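Local coordinates for protein serine protease inhibitor (Schistosoma haematobium, PDB 3STO) that probably inhibits serine-type endopeptidases, as members of the serpin family generally do, at residues P181-Y193 with N332-N344. Residues are numbered along the deposited sequence; the frame is centred on the assembly and turned at random.
Sequences PDDTAMILVNVFY and NPNLYVNEFIQTN
Asn-338 OD1 takes two backbone N-H groups, from Ala-185, just before strand 186-193, and Met-186, its first residue. Met-186 N lies in the carbonyl plane of Asn-338, 3.0 Å from OD1, with a nearly straight bond. Ala-185 N is nearer, 2.7 Å from Asn-338 OD1, but stands above that plane, and its bond is more bent. Asn-338 N returns a bond to Met-186 O. In the parallel ladder beyond, Leu-188 bonds to Glu-339 and Ile-341, and Asn-190 to Ile-341 and Thr-343.

These are strands 3 and 5 of serpin sheet A. They pair directly, as in the native, loop-expelled serpin, with no reactive-centre loop inserted between them. Strand 112-124 borders the other edge of 186-193.

One hydrogen bond between side-chain amides joins the strands. Gln-342 NE2 reaches Asn-190 OD1 at 3.1 Å, with the two amide planes 44° apart. Both CG atoms are anti to their backbone N (chi1 near 180°), which lays the side chains alongside each other. Gln-342 NE2 also bonds Cys-42 O, just before helix 43-55, consistent with the shutter region.

Selenomethionine Met-186 bends at chi3 (37°), setting CE 3.4 Å from Val-337 CG2 and 3.5 Å from Leu-335 CG. On the face of Asn-190, Leu-188 CD1 sits off-centre over the Phe-340 ring, 4.3 Å from its centroid.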
loop_
_atom_site.group_PDB
_atom_site.type_symbol
_atom_site.label_atom_id
_atom_site.label_comp_id
_atom_site.label_asym_id
_atom_site.label_seq_id
_atom_site.Cartn_x
_atom_site.Cartn_y
_atom_site.Cartn_z
ATOM N N PRO A 181 -21.207 -12.379 2.452
ATOM C CA PRO A 181 -21.787 -13.494 3.216
ATOM C C PRO A 181 -23.019 -13.088 4.000
ATOM O O PRO A 181 -23.522 -11.972 3.862
ATOM C CB PRO A 181 -20.668 -13.882 4.201
ATOM C CG PRO A 181 -19.412 -13.087 3.733
ATOM C CD PRO A 181 -19.746 -12.481 2.391
ATOM N N ASP A 182 -23.506 -14.006 4.820
ATOM C CA ASP A 182 -24.612 -13.713 5.716
ATOM C C ASP A 182 -24.155 -14.024 7.137
ATOM O O ASP A 182 -23.287 -14.885 7.352
ATOM C CB ASP A 182 -25.858 -14.521 5.332
ATOM N N ASP A 183 -24.721 -13.312 8.103
ATOM C CA ASP A 183 -24.259 -13.425 9.477
ATOM C C ASP A 183 -22.931 -12.675 9.597
ATOM O O ASP A 183 -22.068 -13.018 10.407
ATOM C CB ASP A 183 -24.105 -14.897 9.881
ATOM C CG ASP A 183 -25.445 -15.591 10.096
ATOM O OD1 ASP A 183 -26.385 -14.928 10.586
ATOM O OD2 ASP A 183 -25.561 -16.799 9.781
ATOM N N THR A 184 -22.770 -11.648 8.770
ATOM C CA THR A 184 -21.591 -10.803 8.839
ATOM C C THR A 184 -21.801 -9.682 9.857
ATOM O O THR A 184 -22.759 -8.920 9.762
ATOM C CB THR A 184 -21.199 -10.238 7.432
ATOM O OG1 THR A 184 -20.511 -11.254 6.690
ATOM C CG2 THR A 184 -20.283 -9.012 7.563
ATOM N N ALA A 185 -20.896 -9.582 10.823
ATOM C CA ALA A 185 -20.944 -8.522 11.828
ATOM C C ALA A 185 -20.235 -7.242 11.380
ATOM O O ALA A 185 -20.774 -6.146 11.494
ATOM C CB ALA A 185 -20.341 -9.021 13.149
HETATM N N MSE A 186 -19.009 -7.388 10.886
HETATM C CA MSE A 186 -18.175 -6.225 10.624
HETATM C C MSE A 186 -17.143 -6.458 9.547
HETATM O O MSE A 186 -16.479 -7.505 9.509
HETATM C CB MSE A 186 -17.476 -5.773 11.905
HETATM C CG MSE A 186 -16.526 -4.592 11.690
HETATM SE SE MSE A 186 -15.848 -3.823 13.389
HETATM C CE MSE A 186 -15.655 -5.476 14.421
ATOM N N ILE A 187 -17.021 -5.471 8.671
ATOM C CA ILE A 187 -16.023 -5.498 7.614
ATOM C C ILE A 187 -15.200 -4.216 7.588
ATOM O O ILE A 187 -15.739 -3.107 7.633
ATOM C CB ILE A 187 -16.675 -5.676 6.264
ATOM C CG1 ILE A 187 -17.235 -7.107 6.134
ATOM C CG2 ILE A 187 -15.659 -5.338 5.154
ATOM C CD1 ILE A 187 -17.884 -7.380 4.789
ATOM N N LEU A 188 -13.889 -4.382 7.559
ATOM C CA LEU A 188 -12.958 -3.262 7.397
ATOM C C LEU A 188 -12.412 -3.247 5.968
ATOM O O LEU A 188 -12.043 -4.304 5.420
ATOM C CB LEU A 188 -11.788 -3.386 8.364
ATOM C CG LEU A 188 -12.051 -3.447 9.864
ATOM C CD1 LEU A 188 -10.734 -3.695 10.590
ATOM C CD2 LEU A 188 -12.685 -2.167 10.313
ATOM N N VAL A 189 -12.384 -2.049 5.387
ATOM C CA VAL A 189 -11.952 -1.808 4.012
ATOM C C VAL A 189 -10.917 -0.670 3.983
ATOM O O VAL A 189 -11.197 0.453 4.388
ATOM C CB VAL A 189 -13.145 -1.452 3.068
ATOM C CG1 VAL A 189 -12.675 -1.374 1.628
ATOM C CG2 VAL A 189 -14.240 -2.493 3.152
ATOM N N ASN A 190 -9.706 -0.975 3.537
ATOM C CA ASN A 190 -8.689 0.057 3.341
ATOM C C ASN A 190 -8.432 0.420 1.853
ATOM O O ASN A 190 -8.314 -0.438 0.984
ATOM C CB ASN A 190 -7.364 -0.276 4.063
ATOM C CG ASN A 190 -6.315 0.837 3.872
ATOM O OD1 ASN A 190 -5.377 0.719 3.074
ATOM N ND2 ASN A 190 -6.509 1.941 4.578
ATOM N N VAL A 191 -8.397 1.715 1.593
ATOM C CA VAL A 191 -8.110 2.264 0.288
ATOM C C VAL A 191 -6.904 3.193 0.396
ATOM O O VAL A 191 -6.844 4.076 1.271
ATOM C CB VAL A 191 -9.300 3.075 -0.261
ATOM C CG1 VAL A 191 -8.884 3.856 -1.501
ATOM C CG2 VAL A 191 -10.487 2.167 -0.550
ATOM N N PHE A 192 -5.932 3.002 -0.481
ATOM C CA PHE A 192 -4.783 3.902 -0.469
ATOM C C PHE A 192 -4.537 4.461 -1.854
ATOM O O PHE A 192 -4.051 3.765 -2.754
ATOM C CB PHE A 192 -3.544 3.191 0.041
ATOM C CG PHE A 192 -2.498 4.114 0.598
ATOM C CD1 PHE A 192 -1.489 4.626 -0.227
ATOM C CD2 PHE A 192 -2.503 4.446 1.959
ATOM C CE1 PHE A 192 -0.510 5.465 0.309
ATOM C CE2 PHE A 192 -1.528 5.271 2.507
ATOM C CZ PHE A 192 -0.525 5.784 1.692
ATOM N N TYR A 193 -4.890 5.726 -2.007
ATOM C CA TYR A 193 -4.847 6.369 -3.310
ATOM C C TYR A 193 -3.666 7.341 -3.381
ATOM O O TYR A 193 -3.590 8.323 -2.629
ATOM C CB TYR A 193 -6.179 7.087 -3.571
ATOM C CG TYR A 193 -6.427 7.571 -4.984
ATOM C CD1 TYR A 193 -6.613 6.681 -6.021
ATOM C CD2 TYR A 193 -6.520 8.930 -5.265
ATOM C CE1 TYR A 193 -6.873 7.134 -7.319
ATOM C CE2 TYR A 193 -6.774 9.397 -6.547
ATOM C CZ TYR A 193 -6.958 8.497 -7.570
ATOM O OH TYR A 193 -7.213 8.964 -8.849
ATOM N N ASN A 332 -22.871 -4.715 22.824
ATOM C CA ASN A 332 -23.309 -5.989 22.261
ATOM C C ASN A 332 -22.103 -6.896 22.026
ATOM O O ASN A 332 -21.212 -6.583 21.226
ATOM C CB ASN A 332 -24.128 -5.786 20.976
ATOM C CG ASN A 332 -25.261 -4.771 21.150
ATOM O OD1 ASN A 332 -25.621 -4.042 20.214
ATOM N ND2 ASN A 332 -25.824 -4.715 22.358
ATOM N N PRO A 333 -22.045 -8.019 22.744
ATOM C CA PRO A 333 -20.860 -8.862 22.582
ATOM C C PRO A 333 -20.962 -9.644 21.270
ATOM O O PRO A 333 -21.993 -9.571 20.572
ATOM C CB PRO A 333 -20.924 -9.787 23.804
ATOM C CG PRO A 333 -22.386 -9.933 24.054
ATOM C CD PRO A 333 -23.029 -8.610 23.669
ATOM N N ASN A 334 -19.901 -10.368 20.935
ATOM C CA ASN A 334 -19.842 -11.060 19.654
ATOM C C ASN A 334 -19.522 -10.182 18.442
ATOM O O ASN A 334 -19.477 -10.697 17.338
ATOM C CB ASN A 334 -21.140 -11.825 19.376
ATOM C CG ASN A 334 -21.402 -12.908 20.388
ATOM O OD1 ASN A 334 -20.471 -13.559 20.881
ATOM N ND2 ASN A 334 -22.676 -13.114 20.713
ATOM N N LEU A 335 -19.342 -8.874 18.622
ATOM C CA LEU A 335 -18.793 -8.068 17.541
ATOM C C LEU A 335 -17.359 -8.509 17.293
ATOM O O LEU A 335 -16.526 -8.487 18.207
ATOM C CB LEU A 335 -18.789 -6.575 17.853
ATOM C CG LEU A 335 -18.305 -5.725 16.671
ATOM C CD1 LEU A 335 -19.221 -5.842 15.463
ATOM C CD2 LEU A 335 -18.148 -4.293 17.074
ATOM N N TYR A 336 -17.086 -8.930 16.066
ATOM C CA TYR A 336 -15.714 -9.203 15.654
ATOM C C TYR A 336 -15.578 -8.884 14.177
ATOM O O TYR A 336 -16.576 -8.639 13.484
ATOM C CB TYR A 336 -15.339 -10.656 15.902
ATOM C CG TYR A 336 -16.094 -11.597 14.997
ATOM C CD1 TYR A 336 -17.444 -11.884 15.229
ATOM C CD2 TYR A 336 -15.461 -12.200 13.902
ATOM C CE1 TYR A 336 -18.134 -12.755 14.418
ATOM C CE2 TYR A 336 -16.141 -13.067 13.075
ATOM C CZ TYR A 336 -17.476 -13.340 13.337
ATOM O OH TYR A 336 -18.151 -14.202 12.516
ATOM N N VAL A 337 -14.344 -8.887 13.683
ATOM C CA VAL A 337 -14.123 -8.516 12.299
ATOM C C VAL A 337 -14.219 -9.745 11.400
ATOM O O VAL A 337 -13.477 -10.704 11.591
ATOM C CB VAL A 337 -12.773 -7.792 12.132
ATOM C CG1 VAL A 337 -12.417 -7.652 10.631
ATOM C CG2 VAL A 337 -12.835 -6.431 12.811
ATOM N N ASN A 338 -15.136 -9.729 10.431
ATOM C CA ASN A 338 -15.259 -10.856 9.505
ATOM C C ASN A 338 -14.212 -10.758 8.396
ATOM O O ASN A 338 -13.530 -11.738 8.089
ATOM C CB ASN A 338 -16.647 -10.892 8.867
ATOM C CG ASN A 338 -17.734 -11.184 9.853
ATOM O OD1 ASN A 338 -18.264 -10.273 10.507
ATOM N ND2 ASN A 338 -18.083 -12.466 9.974
ATOM N N GLU A 339 -14.094 -9.577 7.789
ATOM C CA GLU A 339 -13.166 -9.374 6.669
ATOM C C GLU A 339 -12.367 -8.074 6.811
ATOM O O GLU A 339 -12.863 -7.059 7.305
ATOM C CB GLU A 339 -13.907 -9.365 5.334
ATOM C CG GLU A 339 -14.960 -10.442 5.191
ATOM C CD GLU A 339 -15.735 -10.343 3.876
ATOM O OE1 GLU A 339 -15.110 -10.066 2.824
ATOM O OE2 GLU A 339 -16.975 -10.539 3.894
ATOM N N PHE A 340 -11.121 -8.129 6.379
ATOM C CA PHE A 340 -10.230 -7.010 6.462
ATOM C C PHE A 340 -9.575 -7.000 5.073
ATOM O O PHE A 340 -8.762 -7.852 4.721
ATOM C CB PHE A 340 -9.248 -7.231 7.611
ATOM C CG PHE A 340 -8.332 -6.061 7.896
ATOM C CD1 PHE A 340 -7.916 -5.220 6.901
ATOM C CD2 PHE A 340 -7.878 -5.819 9.177
ATOM C CE1 PHE A 340 -7.053 -4.165 7.164
ATOM C CE2 PHE A 340 -7.016 -4.759 9.444
ATOM C CZ PHE A 340 -6.604 -3.936 8.421
ATOM N N ILE A 341 -9.991 -6.034 4.272
ATOM C CA ILE A 341 -9.730 -6.053 2.853
ATOM C C ILE A 341 -9.046 -4.771 2.449
ATOM O O ILE A 341 -9.517 -3.691 2.806
ATOM C CB ILE A 341 -11.053 -6.216 2.031
ATOM C CG1 ILE A 341 -11.679 -7.590 2.279
ATOM C CG2 ILE A 341 -10.789 -6.128 0.558
ATOM C CD1 ILE A 341 -13.128 -7.666 1.839
ATOM N N GLN A 342 -7.936 -4.907 1.714
ATOM C CA GLN A 342 -7.297 -3.769 1.046
ATOM C C GLN A 342 -7.505 -3.829 -0.484
ATOM O O GLN A 342 -7.275 -4.846 -1.127
ATOM C CB GLN A 342 -5.805 -3.638 1.410
ATOM C CG GLN A 342 -5.137 -2.453 0.731
ATOM C CD GLN A 342 -3.670 -2.308 1.122
ATOM O OE1 GLN A 342 -2.807 -3.038 0.629
ATOM N NE2 GLN A 342 -3.382 -1.366 2.010
ATOM N N THR A 343 -7.984 -2.741 -1.052
ATOM C CA THR A 343 -8.193 -2.689 -2.465
ATOM C C THR A 343 -7.306 -1.570 -3.022
ATOM O O THR A 343 -7.361 -0.427 -2.534
ATOM C CB THR A 343 -9.675 -2.512 -2.813
ATOM O OG1 THR A 343 -9.817 -2.368 -4.238
ATOM C CG2 THR A 343 -10.245 -1.302 -2.138
ATOM N N ASN A 344 -6.471 -1.927 -4.006
ATOM C CA ASN A 344 -5.407 -1.057 -4.528
ATOM C C ASN A 344 -5.503 -0.842 -6.047
ATOM O O ASN A 344 -6.002 -1.690 -6.795
ATOM C CB ASN A 344 -4.011 -1.634 -4.208
ATOM C CG ASN A 344 -3.777 -1.851 -2.720
ATOM O OD1 ASN A 344 -3.582 -0.897 -1.973
ATOM N ND2 ASN A 344 -3.791 -3.115 -2.283
#